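Local coordinates for ATP-binding protein (Mycobacterium tuberculosis, PDB 5UKV), which probably acts as a sensor histidine kinase that transfers phosphate from ATP to one of its own histidines, this piece being its dimerization and phosphoacceptor domain, at residues A[31-36]-A[53-58]. The protein carries 1 engineered substitution. Numbering follows the deposited sequence.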
loop_
_atom_site.group_PDB
_atom_site.type_symbol
_atom_site.label_atom_id
_atom_site.label_comp_id
_atom_site.label_asym_id
_atom_site.label_seq_id
_atom_site.Cartn_x
_atom_site.Cartn_y
_atom_site.Cartn_z
ATOM N N THR A 31 0.226 -8.838 -7.569
ATOM C CA THR A 31 1.373 -9.190 -8.375
ATOM C C THR A 31 2.728 -9.544 -7.661
ATOM O O THR A 31 3.294 -10.577 -7.919
ATOM C CB THR A 31 1.617 -8.174 -9.454
ATOM O OG1 THR A 31 0.460 -8.159 -10.323
ATOM C CG2 THR A 31 2.757 -8.561 -10.362
ATOM N N ILE A 32 3.247 -8.624 -6.830
ATOM C CA ILE A 32 4.409 -8.871 -6.080
ATOM C C ILE A 32 4.253 -10.168 -5.278
ATOM O O ILE A 32 5.130 -11.068 -5.297
ATOM C CB ILE A 32 4.715 -7.668 -5.194
ATOM C CG1 ILE A 32 5.072 -6.420 -5.985
ATOM C CG2 ILE A 32 5.834 -8.046 -4.252
ATOM C CD1 ILE A 32 4.782 -5.059 -5.355
ATOM N N ARG A 33 3.143 -10.313 -4.582
ATOM C CA ARG A 33 2.909 -11.509 -3.802
ATOM C C ARG A 33 2.822 -12.785 -4.620
ATOM O O ARG A 33 3.419 -13.738 -4.283
ATOM C CB ARG A 33 1.656 -11.381 -2.982
ATOM C CG ARG A 33 1.793 -10.515 -1.768
ATOM C CD ARG A 33 0.508 -10.454 -0.996
ATOM N NE ARG A 33 0.527 -11.431 0.063
ATOM C CZ ARG A 33 -0.310 -11.388 1.081
ATOM N NH1 ARG A 33 -1.210 -10.426 1.106
ATOM N NH2 ARG A 33 -0.242 -12.284 2.050
ATOM N N GLY A 34 2.103 -12.737 -5.716
ATOM C CA GLY A 34 1.957 -13.835 -6.549
ATOM C C GLY A 34 3.263 -14.294 -7.115
ATOM O O GLY A 34 3.506 -15.468 -7.218
ATOM N N PHE A 35 4.084 -13.360 -7.531
ATOM C CA PHE A 35 5.391 -13.671 -8.108
ATOM C C PHE A 35 6.331 -14.281 -7.079
ATOM O O PHE A 35 7.081 -15.218 -7.361
ATOM C CB PHE A 35 6.004 -12.480 -8.847
ATOM C CG PHE A 35 5.491 -12.253 -10.215
ATOM C CD1 PHE A 35 4.302 -12.805 -10.692
ATOM C CD2 PHE A 35 6.269 -11.574 -11.158
ATOM C CE1 PHE A 35 3.869 -12.576 -12.035
ATOM C CE2 PHE A 35 5.806 -11.374 -12.510
ATOM C CZ PHE A 35 4.618 -11.898 -12.934
ATOM N N ALA A 36 6.286 -13.769 -5.856
ATOM C CA ALA A 36 7.084 -14.387 -4.789
ATOM C C ALA A 36 6.636 -15.755 -4.414
ATOM O O ALA A 36 7.443 -16.644 -4.207
ATOM C CB ALA A 36 7.132 -13.475 -3.557
ATOM N N ARG A 53 9.748 -7.615 -12.627
ATOM C CA ARG A 53 8.348 -7.306 -12.521
ATOM C C ARG A 53 8.043 -6.834 -11.114
ATOM O O ARG A 53 7.308 -5.927 -10.943
ATOM C CB ARG A 53 7.464 -8.476 -12.889
ATOM C CG ARG A 53 5.979 -8.223 -12.642
ATOM C CD ARG A 53 5.448 -6.958 -13.326
ATOM N NE ARG A 53 5.713 -6.960 -14.746
ATOM C CZ ARG A 53 5.379 -6.009 -15.592
ATOM N NH1 ARG A 53 4.752 -4.938 -15.174
ATOM N NH2 ARG A 53 5.657 -6.148 -16.874
ATOM N N ILE A 54 8.607 -7.500 -10.130
ATOM C CA ILE A 54 8.422 -7.118 -8.777
ATOM C C ILE A 54 8.892 -5.710 -8.523
ATOM O O ILE A 54 8.178 -4.923 -7.915
ATOM C CB ILE A 54 9.050 -8.095 -7.773
ATOM C CG1 ILE A 54 8.235 -9.388 -7.733
ATOM C CG2 ILE A 54 9.212 -7.377 -6.406
ATOM C CD1 ILE A 54 8.947 -10.572 -7.039
ATOM N N GLU A 55 10.046 -5.345 -9.041
ATOM C CA GLU A 55 10.584 -4.019 -8.898
ATOM C C GLU A 55 9.705 -2.969 -9.560
ATOM O O GLU A 55 9.491 -1.933 -9.046
ATOM C CB GLU A 55 11.991 -3.959 -9.478
ATOM C CG GLU A 55 13.026 -4.617 -8.614
ATOM C CD GLU A 55 14.440 -4.613 -9.212
ATOM O OE1 GLU A 55 14.780 -5.511 -9.967
ATOM O OE2 GLU A 55 15.210 -3.704 -8.905
ATOM N N SER A 56 9.195 -3.296 -10.716
ATOM C CA SER A 56 8.362 -2.429 -11.465
ATOM C C SER A 56 7.071 -2.127 -10.701
ATOM O O SER A 56 6.700 -1.007 -10.519
ATOM C CB SER A 56 8.082 -3.127 -12.781
ATOM O OG SER A 56 7.184 -2.427 -13.538
ATOM N N GLU A 57 6.467 -3.150 -10.163
ATOM C CA GLU A 57 5.205 -2.967 -9.382
ATOM C C GLU A 57 5.487 -2.192 -8.092
ATOM O O GLU A 57 4.676 -1.368 -7.744
ATOM C CB GLU A 57 4.489 -4.277 -9.169
ATOM C CG GLU A 57 4.021 -4.978 -10.465
ATOM C CD GLU A 57 3.286 -4.083 -11.423
ATOM O OE1 GLU A 57 2.484 -3.249 -10.980
ATOM O OE2 GLU A 57 3.589 -4.143 -12.625
ATOM N N ALA A 58 6.660 -2.343 -7.489
ATOM C CA ALA A 58 6.961 -1.690 -6.256
ATOM C C ALA A 58 7.122 -0.193 -6.562
ATOM O O ALA A 58 6.731 0.651 -5.753
ATOM C CB ALA A 58 8.188 -2.261 -5.568
#
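Ile32 and Ile54 face each other with CA atoms 5.1 Å apart, the nearest such pair of the two segments, and the apolar part of the contact is built round them. Their branch methyls touch, CG2 of Ile32 lying 4.1 Å from CG2 of Ile54. In Ile32, chi1 of -65° puts CG1 anti to the carbonyl carbon, and the nearly extended second torsion carries CD1 on toward the next turn of the facing helix, where it lies 3.9 Å from the backbone N of Ala58 and equally near CB of Glu57. Ile54 reaches back in the other direction: its CD1 rests against CB of Phe35, at 3.9 Å, while the ring lies obliquely beside the aliphatic part of Arg53.

The segment axes run antiparallel at 162° and approach to 9.3 Å, as expected for helices 2-40 and 47-71 of the helical hairpin that forms a DHp domain. Two such hairpins make the dimer's helical bundle; accordingly Ile32 also packs on Ile54 of the second subunit, and Glu55 forms a salt bridge with Arg40 of that subunit.

Beside the isoleucines, aliphatic parts of polar residues continue the packing. Thr31 offers its methyl, CG2, to CG of Glu57 at 3.8 Å, and the same methyl borders CG of Arg53.

Within helix 47-71, Arg53 and Glu57 form a salt bridge. Arg53, bent at chi2 and chi3, brings NH1 2.9 Å from Glu57 OE2 with an N-H...O angle of 157°. The oxygen lies at the guanidinium edge, essentially in its plane, while OE1 of Glu57 pairs with Arg60; each carboxylate oxygen thus has its own arginine, which probably favours the ionised form and limits rotation of the group.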